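Local atomic coordinates of phosphotransferase (Brucella abortus, PDB entry 4QPK), a protein that serves as the histidine phosphotransferase of a phosphorelay that controls growth, division and survival of the bacterium inside mammalian host cells. Residues Val39-Leu44 against Gln214-Leu219; Ile54-Ile59 against Asp209-Gln214; Glu124-Glu129 against Ile156-Ile161. All blocks are in the same frame, centred on the assembly; numbering follows the deposited sequence.

Contact 1. Residues Val39-Leu44 against Gln214-Leu219; sequences VTLSAL and QPYYTL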
loop_
_atom_site.group_PDB
_atom_site.type_symbol
_atom_site.label_atom_id
_atom_site.label_comp_id
_atom_site.label_asym_id
_atom_site.label_seq_id
_atom_site.Cartn_x
_atom_site.Cartn_y
_atom_site.Cartn_z
ATOM N N VAL B 39 -10.307 10.132 -18.530
ATOM C CA VAL B 39 -11.073 9.712 -17.370
ATOM C C VAL B 39 -10.372 10.221 -16.119
ATOM O O VAL B 39 -9.158 10.436 -16.128
ATOM C CB VAL B 39 -11.219 8.166 -17.341
ATOM C CG1 VAL B 39 -9.848 7.501 -17.291
ATOM C CG2 VAL B 39 -12.095 7.698 -16.184
ATOM N N THR B 40 -11.126 10.417 -15.044
ATOM C CA THR B 40 -10.515 10.777 -13.777
ATOM C C THR B 40 -11.082 9.945 -12.628
ATOM O O THR B 40 -12.274 9.637 -12.576
ATOM C CB THR B 40 -10.683 12.292 -13.481
ATOM O OG1 THR B 40 -9.815 12.667 -12.403
ATOM C CG2 THR B 40 -12.115 12.632 -13.110
ATOM N N LEU B 41 -10.207 9.572 -11.706
ATOM C CA LEU B 41 -10.622 8.817 -10.529
ATOM C C LEU B 41 -10.702 9.748 -9.352
ATOM O O LEU B 41 -9.892 10.672 -9.222
ATOM C CB LEU B 41 -9.661 7.661 -10.209
ATOM C CG LEU B 41 -9.681 6.337 -10.978
ATOM C CD1 LEU B 41 -9.810 6.518 -12.486
ATOM C CD2 LEU B 41 -8.431 5.518 -10.627
ATOM N N SER B 42 -11.694 9.507 -8.495
ATOM C CA SER B 42 -11.800 10.225 -7.233
ATOM C C SER B 42 -10.593 9.901 -6.385
ATOM O O SER B 42 -9.924 8.886 -6.617
ATOM C CB SER B 42 -13.078 9.843 -6.480
ATOM O OG SER B 42 -13.030 8.488 -6.055
ATOM N N ALA B 43 -10.333 10.742 -5.392
ATOM C CA ALA B 43 -9.245 10.514 -4.459
ATOM C C ALA B 43 -9.413 9.160 -3.771
ATOM O O ALA B 43 -8.461 8.389 -3.675
ATOM C CB ALA B 43 -9.178 11.629 -3.435
ATOM N N LEU B 44 -10.627 8.867 -3.316
ATOM C CA LEU B 44 -10.896 7.586 -2.658
ATOM C C LEU B 44 -10.635 6.379 -3.561
ATOM O O LEU B 44 -10.060 5.375 -3.123
ATOM C CB LEU B 44 -12.339 7.541 -2.155
ATOM C CG LEU B 44 -12.606 8.407 -0.923
ATOM C CD1 LEU B 44 -14.102 8.347 -0.601
ATOM C CD2 LEU B 44 -11.777 7.933 0.263
ATOM N N GLN B 214 -2.158 1.376 -12.612
ATOM C CA GLN B 214 -0.761 1.790 -12.679
ATOM C C GLN B 214 -0.466 2.599 -13.957
ATOM O O GLN B 214 0.173 3.646 -13.879
ATOM C CB GLN B 214 0.173 0.573 -12.557
ATOM C CG GLN B 214 1.640 0.933 -12.296
ATOM C CD GLN B 214 2.383 1.238 -13.565
ATOM O OE1 GLN B 214 2.153 0.592 -14.594
ATOM N NE2 GLN B 214 3.295 2.205 -13.508
ATOM N N PRO B 215 -0.934 2.133 -15.138
ATOM C CA PRO B 215 -0.756 3.032 -16.295
ATOM C C PRO B 215 -1.535 4.347 -16.182
ATOM O O PRO B 215 -1.029 5.386 -16.613
ATOM C CB PRO B 215 -1.265 2.196 -17.481
ATOM C CG PRO B 215 -1.945 1.005 -16.894
ATOM C CD PRO B 215 -1.301 0.772 -15.561
ATOM N N TYR B 216 -2.729 4.307 -15.591
ATOM C CA TYR B 216 -3.480 5.530 -15.342
ATOM C C TYR B 216 -2.661 6.480 -14.481
ATOM O O TYR B 216 -2.490 7.660 -14.799
ATOM C CB TYR B 216 -4.822 5.202 -14.670
ATOM C CG TYR B 216 -5.528 6.427 -14.142
ATOM C CD1 TYR B 216 -6.324 7.211 -14.964
ATOM C CD2 TYR B 216 -5.365 6.818 -12.819
ATOM C CE1 TYR B 216 -6.958 8.344 -14.469
ATOM C CE2 TYR B 216 -5.984 7.950 -12.320
ATOM C CZ TYR B 216 -6.778 8.706 -13.144
ATOM O OH TYR B 216 -7.390 9.834 -12.628
ATOM N N TYR B 217 -2.117 5.937 -13.397
ATOM C CA TYR B 217 -1.331 6.710 -12.443
ATOM C C TYR B 217 -0.081 7.316 -13.080
ATOM O O TYR B 217 0.304 8.461 -12.779
ATOM C CB TYR B 217 -0.950 5.805 -11.268
ATOM C CG TYR B 217 -0.228 6.483 -10.112
ATOM C CD1 TYR B 217 -0.817 7.512 -9.394
ATOM C CD2 TYR B 217 1.034 6.049 -9.715
ATOM C CE1 TYR B 217 -0.156 8.109 -8.329
ATOM C CE2 TYR B 217 1.701 6.642 -8.653
ATOM C CZ TYR B 217 1.100 7.668 -7.960
ATOM O OH TYR B 217 1.775 8.244 -6.904
ATOM N N THR B 218 0.556 6.544 -13.952
ATOM C CA THR B 218 1.742 7.015 -14.663
ATOM C C THR B 218 1.424 8.289 -15.459
ATOM O O THR B 218 2.151 9.282 -15.388
ATOM C CB THR B 218 2.282 5.929 -15.617
ATOM O OG1 THR B 218 2.593 4.739 -14.867
ATOM C CG2 THR B 218 3.536 6.424 -16.338
ATOM N N LEU B 219 0.313 8.257 -16.189
ATOM C CA LEU B 219 -0.105 9.403 -17.000
ATOM C C LEU B 219 -0.497 10.582 -16.113
ATOM O O LEU B 219 -0.215 11.734 -16.435
ATOM C CB LEU B 219 -1.267 9.001 -17.912
ATOM C CG LEU B 219 -0.867 7.960 -18.961
ATOM C CD1 LEU B 219 -2.087 7.302 -19.562
ATOM C CD2 LEU B 219 0.004 8.577 -20.059
#
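Tyr216 reaches out from helix 213-225 and is met by three successive residues of an extended N-terminal arm, Val39, Thr40 and Leu41, just before that arm turns into helix 43-74. The contact therefore joins the two halves of a histidine-kinase-like fold: the arm leading into the first helix of the dimerization and histidine phosphotransfer (DHp) domain and the domain that resembles a kinase catalytic and ATP-binding domain. Tyrosine suits the place because it offers an apolar ring and a polar end. The ring stands out from its helix because CG lies anti to the backbone N (chi1 169°), which carries OH across to the arm. There the backbone N of Leu41 donates to Tyr216 OH at 3.0 Å, with an N-H...O angle of 159°. A residue in an extended arm has no neighbouring helix turn to take up its N-H, and the phenol supplies an acceptor. Thr40 adds its CA, 3.5 Å from Tyr216 OH.

Leu41 then folds back over the ring it has just bonded. Its CD1 methyl sits over one face, 4.0 Å from the centroid of the Tyr216 ring and only 18° off the normal, a CH-pi contact. The other methyl, CD2, lies 3.8 Å from CE2 of Tyr216, so both branches of the leucine are used. Val39 meets the ring at its edge: its carbonyl O lies in the ring plane, 3.5 Å from Tyr216 CE1, while its CG1 adds an apolar touch to the same carbon.

Beyond this group, Leu46 of helix 43-74 also packs on Tyr216, and Leu41 touches Leu49 one turn further along. Ser42 then takes the N-cap position of helix 43-74, where its OG accepts from the backbone N of Asp45.

Contact 2. Residues Ile54-Ile59 against Asp209-Gln214; sequences ICHDII and DAHSVQ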
loop_
_atom_site.group_PDB
_atom_site.type_symbol
_atom_site.label_atom_id
_atom_site.label_comp_id
_atom_site.label_asym_id
_atom_site.label_seq_id
_atom_site.Cartn_x
_atom_site.Cartn_y
_atom_site.Cartn_z
ATOM N N ILE B 54 -0.538 -2.781 -4.678
ATOM C CA ILE B 54 0.591 -3.146 -3.826
ATOM C C ILE B 54 0.323 -4.488 -3.153
ATOM O O ILE B 54 1.186 -5.368 -3.140
ATOM C CB ILE B 54 0.847 -2.073 -2.725
ATOM C CG1 ILE B 54 1.328 -0.763 -3.348
ATOM C CG2 ILE B 54 1.858 -2.559 -1.679
ATOM C CD1 ILE B 54 1.504 0.359 -2.345
ATOM N N CYS B 55 -0.894 -4.665 -2.651
ATOM C CA CYS B 55 -1.267 -5.918 -1.985
ATOM C C CYS B 55 -1.163 -7.090 -2.941
ATOM O O CYS B 55 -0.606 -8.141 -2.603
ATOM C CB CYS B 55 -2.683 -5.815 -1.416
ATOM S SG CYS B 55 -2.775 -4.760 0.043
ATOM N N HIS B 56 -1.668 -6.895 -4.154
ATOM C CA HIS B 56 -1.653 -7.960 -5.141
ATOM C C HIS B 56 -0.224 -8.406 -5.448
ATOM O O HIS B 56 0.035 -9.591 -5.657
ATOM C CB HIS B 56 -2.358 -7.512 -6.420
ATOM C CG HIS B 56 -2.254 -8.499 -7.540
ATOM N ND1 HIS B 56 -1.178 -8.534 -8.403
ATOM C CD2 HIS B 56 -3.092 -9.484 -7.940
ATOM C CE1 HIS B 56 -1.358 -9.502 -9.286
ATOM N NE2 HIS B 56 -2.514 -10.090 -9.030
ATOM N N ASP B 57 0.691 -7.443 -5.498
ATOM C CA ASP B 57 2.069 -7.728 -5.869
ATOM C C ASP B 57 2.885 -8.424 -4.776
ATOM O O ASP B 57 3.996 -8.871 -5.045
ATOM C CB ASP B 57 2.771 -6.446 -6.314
ATOM C CG ASP B 57 2.291 -5.976 -7.675
ATOM O OD1 ASP B 57 1.608 -6.765 -8.368
ATOM O OD2 ASP B 57 2.593 -4.826 -8.052
ATOM N N ILE B 58 2.399 -8.448 -3.537
ATOM C CA ILE B 58 3.146 -9.144 -2.482
ATOM C C ILE B 58 2.485 -10.419 -1.929
ATOM O O ILE B 58 3.051 -11.082 -1.053
ATOM C CB ILE B 58 3.483 -8.202 -1.310
ATOM C CG1 ILE B 58 2.227 -7.572 -0.737
ATOM C CG2 ILE B 58 4.450 -7.119 -1.787
ATOM C CD1 ILE B 58 2.523 -6.667 0.463
ATOM N N ILE B 59 1.276 -10.724 -2.387
ATOM C CA ILE B 59 0.571 -11.932 -1.960
ATOM C C ILE B 59 1.385 -13.209 -2.166
ATOM O O ILE B 59 1.449 -14.058 -1.273
ATOM C CB ILE B 59 -0.773 -12.064 -2.725
ATOM C CG1 ILE B 59 -1.809 -11.109 -2.142
ATOM C CG2 ILE B 59 -1.295 -13.507 -2.692
ATOM C CD1 ILE B 59 -3.089 -11.001 -2.987
ATOM N N ASP B 209 -9.122 -0.606 -12.824
ATOM C CA ASP B 209 -9.057 -1.541 -11.696
ATOM C C ASP B 209 -7.629 -1.647 -11.171
ATOM O O ASP B 209 -6.789 -0.840 -11.539
ATOM C CB ASP B 209 -9.588 -2.926 -12.088
ATOM C CG ASP B 209 -8.823 -3.560 -13.249
ATOM O OD1 ASP B 209 -9.427 -4.394 -13.959
ATOM O OD2 ASP B 209 -7.628 -3.258 -13.454
ATOM N N ALA B 210 -7.347 -2.647 -10.336
ATOM C CA ALA B 210 -6.029 -2.733 -9.695
ATOM C C ALA B 210 -4.914 -3.027 -10.686
ATOM O O ALA B 210 -3.732 -2.838 -10.390
ATOM C CB ALA B 210 -6.026 -3.796 -8.591
ATOM N N HIS B 211 -5.279 -3.491 -11.870
ATOM C CA HIS B 211 -4.259 -3.716 -12.873
ATOM C C HIS B 211 -4.042 -2.429 -13.676
ATOM O O HIS B 211 -2.919 -1.905 -13.728
ATOM C CB HIS B 211 -4.641 -4.908 -13.752
ATOM C CG HIS B 211 -4.502 -6.226 -13.050
ATOM N ND1 HIS B 211 -5.575 -6.902 -12.507
ATOM C CD2 HIS B 211 -3.407 -6.975 -12.775
ATOM C CE1 HIS B 211 -5.148 -8.019 -11.942
ATOM N NE2 HIS B 211 -3.837 -8.087 -12.090
ATOM N N SER B 212 -5.116 -1.865 -14.219
ATOM C CA SER B 212 -4.982 -0.667 -15.048
ATOM C C SER B 212 -4.736 0.637 -14.281
ATOM O O SER B 212 -4.505 1.671 -14.907
ATOM C CB SER B 212 -6.229 -0.509 -15.931
ATOM O OG SER B 212 -7.412 -0.452 -15.146
ATOM N N VAL B 213 -4.783 0.609 -12.946
ATOM C CA VAL B 213 -4.531 1.833 -12.188
ATOM C C VAL B 213 -3.089 2.297 -12.373
ATOM O O VAL B 213 -2.825 3.484 -12.329
ATOM C CB VAL B 213 -4.848 1.666 -10.668
ATOM C CG1 VAL B 213 -3.901 0.701 -9.982
ATOM C CG2 VAL B 213 -4.832 3.023 -9.947
ATOM N N GLN B 214 -2.158 1.376 -12.612
ATOM C CA GLN B 214 -0.761 1.790 -12.679
ATOM C C GLN B 214 -0.466 2.599 -13.957
ATOM O O GLN B 214 0.173 3.646 -13.879
ATOM C CB GLN B 214 0.173 0.573 -12.557
ATOM C CG GLN B 214 1.640 0.933 -12.296
ATOM C CD GLN B 214 2.383 1.238 -13.565
ATOM O OE1 GLN B 214 2.153 0.592 -14.594
ATOM N NE2 GLN B 214 3.295 2.205 -13.508
#
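His56 and His211 meet as an edge-to-face aromatic pair on the surface, where the first helix of the DHp domain faces the loop leading into helix 213-225. His56 is the phosphohistidine of the relay, here unphosphorylated. The edge of the His211 ring is directed at the face of His56, with centroids 5.1 Å apart and planes at 74°. His211 NE2 makes the closest approach, 3.9 Å from His56 NE2, with no hydrogen bond between the two. The His56 ring leaves its helix with CG anti to the backbone N (chi1 174°), which brings its imidazole out toward the loop.

A second contact probably helps to set the rotation of that ring. His56 ND1 donates to Asp57 OD1 in the ring plane, a straight but weak bond of 3.3 Å. Asp57 in turn is held by a salt bridge from its OD2 to Arg53 NE.

The loop that presents His211 is itself tied by an Asx turn, for which aspartate is well suited. Asp209 OD2 accepts from His211 N at 2.8 Å, from above the carboxylate plane, and from Ser212 N at 3.0 Å; Ser212 OG returns a bond by accepting from Asp209 N.

Contact 3. Residues Glu124-Glu129 against Ile156-Ile161; sequences EYFRNE and IGNGAI. With NA (sodium ion), chain E.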
loop_
_atom_site.group_PDB
_atom_site.type_symbol
_atom_site.label_atom_id
_atom_site.label_comp_id
_atom_site.label_asym_id
_atom_site.label_seq_id
_atom_site.Cartn_x
_atom_site.Cartn_y
_atom_site.Cartn_z
ATOM N N GLU B 124 17.147 -3.175 -6.926
ATOM C CA GLU B 124 16.778 -4.309 -6.086
ATOM C C GLU B 124 15.458 -4.940 -6.572
ATOM O O GLU B 124 15.290 -6.170 -6.555
ATOM C CB GLU B 124 16.669 -3.852 -4.622
ATOM C CG GLU B 124 16.292 -4.910 -3.594
ATOM C CD GLU B 124 17.281 -6.061 -3.510
ATOM O OE1 GLU B 124 18.441 -5.920 -3.986
ATOM O OE2 GLU B 124 16.909 -7.095 -2.908
ATOM N N TYR B 125 14.524 -4.099 -7.004
ATOM C CA TYR B 125 13.255 -4.577 -7.534
ATOM C C TYR B 125 13.497 -5.490 -8.737
ATOM O O TYR B 125 12.929 -6.577 -8.821
ATOM C CB TYR B 125 12.356 -3.396 -7.930
ATOM C CG TYR B 125 10.999 -3.769 -8.494
ATOM C CD1 TYR B 125 9.925 -4.005 -7.656
ATOM C CD2 TYR B 125 10.799 -3.860 -9.865
ATOM C CE1 TYR B 125 8.682 -4.332 -8.166
ATOM C CE2 TYR B 125 9.555 -4.195 -10.386
ATOM C CZ TYR B 125 8.502 -4.424 -9.529
ATOM O OH TYR B 125 7.256 -4.749 -10.037
ATOM N N PHE B 126 14.347 -5.053 -9.663
ATOM C CA PHE B 126 14.517 -5.822 -10.902
ATOM C C PHE B 126 15.363 -7.071 -10.730
ATOM O O PHE B 126 15.430 -7.902 -11.629
ATOM C CB PHE B 126 15.064 -4.940 -12.024
ATOM C CG PHE B 126 13.991 -4.205 -12.746
ATOM C CD1 PHE B 126 13.534 -2.985 -12.286
ATOM C CD2 PHE B 126 13.381 -4.774 -13.866
ATOM C CE1 PHE B 126 12.507 -2.315 -12.942
ATOM C CE2 PHE B 126 12.354 -4.115 -14.531
ATOM C CZ PHE B 126 11.914 -2.879 -14.064
ATOM N N ARG B 127 15.995 -7.213 -9.573
ATOM C CA ARG B 127 16.571 -8.503 -9.203
ATOM C C ARG B 127 15.486 -9.590 -9.197
ATOM O O ARG B 127 15.774 -10.764 -9.449
ATOM C CB ARG B 127 17.225 -8.419 -7.834
ATOM C CG ARG B 127 18.556 -7.722 -7.820
ATOM C CD ARG B 127 19.295 -8.042 -6.538
ATOM N NE ARG B 127 19.411 -9.479 -6.315
ATOM C CZ ARG B 127 20.501 -10.195 -6.584
ATOM N NH1 ARG B 127 21.581 -9.606 -7.085
ATOM N NH2 ARG B 127 20.516 -11.501 -6.345
ATOM N N ASN B 128 14.242 -9.201 -8.911
ATOM C CA ASN B 128 13.105 -10.122 -8.940
ATOM C C ASN B 128 12.220 -9.978 -10.173
ATOM O O ASN B 128 11.028 -10.293 -10.127
ATOM C CB ASN B 128 12.240 -9.957 -7.695
ATOM C CG ASN B 128 13.033 -10.101 -6.419
ATOM O OD1 ASN B 128 13.415 -11.201 -6.028
ATOM N ND2 ASN B 128 13.267 -8.987 -5.751
ATOM N N GLU B 129 12.769 -9.430 -11.247
ATOM C CA GLU B 129 12.037 -9.371 -12.505
ATOM C C GLU B 129 12.881 -9.997 -13.616
ATOM O O GLU B 129 14.081 -10.212 -13.446
ATOM C CB GLU B 129 11.654 -7.936 -12.867
ATOM C CG GLU B 129 10.668 -7.301 -11.898
ATOM C CD GLU B 129 9.276 -7.921 -11.966
ATOM O OE1 GLU B 129 8.808 -8.249 -13.076
ATOM O OE2 GLU B 129 8.638 -8.056 -10.899
ATOM N N ILE B 156 5.942 0.269 -16.723
ATOM C CA ILE B 156 5.387 0.217 -18.076
ATOM C C ILE B 156 6.358 -0.513 -19.008
ATOM O O ILE B 156 5.971 -1.401 -19.767
ATOM C CB ILE B 156 5.105 1.626 -18.639
ATOM C CG1 ILE B 156 4.036 2.335 -17.810
ATOM C CG2 ILE B 156 4.667 1.547 -20.112
ATOM C CD1 ILE B 156 2.721 1.605 -17.794
ATOM N N GLY B 157 7.629 -0.152 -18.913
ATOM C CA GLY B 157 8.660 -0.795 -19.701
ATOM C C GLY B 157 8.712 -2.293 -19.461
ATOM O O GLY B 157 8.760 -3.083 -20.404
ATOM N N ASN B 158 8.685 -2.682 -18.190
ATOM C CA ASN B 158 8.704 -4.095 -17.827
ATOM C C ASN B 158 7.521 -4.824 -18.462
ATOM O O ASN B 158 7.656 -5.950 -18.948
ATOM C CB ASN B 158 8.674 -4.250 -16.304
ATOM C CG ASN B 158 9.001 -5.665 -15.849
ATOM O OD1 ASN B 158 9.893 -6.314 -16.391
ATOM N ND2 ASN B 158 8.270 -6.147 -14.855
ATOM N N GLY B 159 6.368 -4.162 -18.469
ATOM C CA GLY B 159 5.170 -4.722 -19.075
ATOM C C GLY B 159 5.282 -4.896 -20.580
ATOM O O GLY B 159 4.573 -5.710 -21.176
ATOM N N ALA B 160 6.175 -4.132 -21.200
ATOM C CA ALA B 160 6.315 -4.138 -22.661
ATOM C C ALA B 160 7.163 -5.313 -23.161
ATOM O O ALA B 160 7.163 -5.617 -24.361
ATOM C CB ALA B 160 6.909 -2.813 -23.143
ATOM N N ILE B 161 7.891 -5.960 -22.252
ATOM C CA ILE B 161 8.685 -7.142 -22.610
ATOM C C ILE B 161 8.320 -8.320 -21.698
ATOM O O ILE B 161 9.104 -8.722 -20.840
ATOM C CB ILE B 161 10.209 -6.866 -22.540
ATOM C CG1 ILE B 161 10.573 -6.044 -21.299
ATOM C CG2 ILE B 161 10.684 -6.135 -23.802
ATOM C CD1 ILE B 161 12.078 -5.961 -21.060
HETATM NA NA NA E . 15.216 -8.594 -4.835
#
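Asn158 and Glu129 form the polar centre of this contact: Asn158 ND2 donates to Glu129 OE1 at 2.8 Å, with an N-H...O angle of 150°. The amide and carboxylate planes stand at 90° to each other, and the donor meets OE1 from above the carboxylate plane. Asparagine suits this junction because its amide NH2 serves the glutamate while its OD1 comes obliquely to within 3.8 Å of Phe126 CE2, with amide and ring planes 77° apart.

In the next shell, the second carboxylate oxygen of Glu129, OE2, is taken by a salt bridge to Arg95 NH2 of helix 78-102, so each oxygen has a partner. A type I turn from Phe126 to Glu129, closed by Glu129 N donating to Phe126 O at 3.1 Å, brings the glutamate round to face the asparagine. Phe126 itself is stacked on Phe133 of strand 132-136.

At the start of the same segment, the sodium ion lies 3.0 Å from Glu124 O and likewise 3.0 Å from Glu124 OE2, both long for sodium and so loose ligands. The modelled Asn128 puts ND2 only 2.2 Å from the metal; an amide nitrogen is an unlikely ligand for sodium, so this part of the site is doubtful in detail.

The whole contact joins the turn that follows helix 115-126 to the last turn of helix 144-160. Helix 78-102 borders its first segment through Arg95 and the ring of Phe98 stacked on Tyr125, Pro131 packs on Phe126 and Asn158, and strand 132-136 begins a few residues after Glu129.

The contacts are nested along the chain: contact 3 closes inside the loop of contact 2, which lies inside that of contact 1. Contacts 1 and 2 share helices 43-74 and 213-225, with centres 13 Å apart, and both tie the DHp domain to the kinase-like domain beside the second subunit, contact 1 through the arm leading into helix 43-74, contact 2 through the helix itself. Contact 3 lies within the C-terminal domain, about 21 Å from contact 1 and 15 Å from contact 2, centre to centre. Ile156 of helix 144-160 connects them by packing on Gln214, Pro215 and Thr218. The phosphohistidine-bearing helix thus touches the loop before helix 213-225, which rests on helix 144-160.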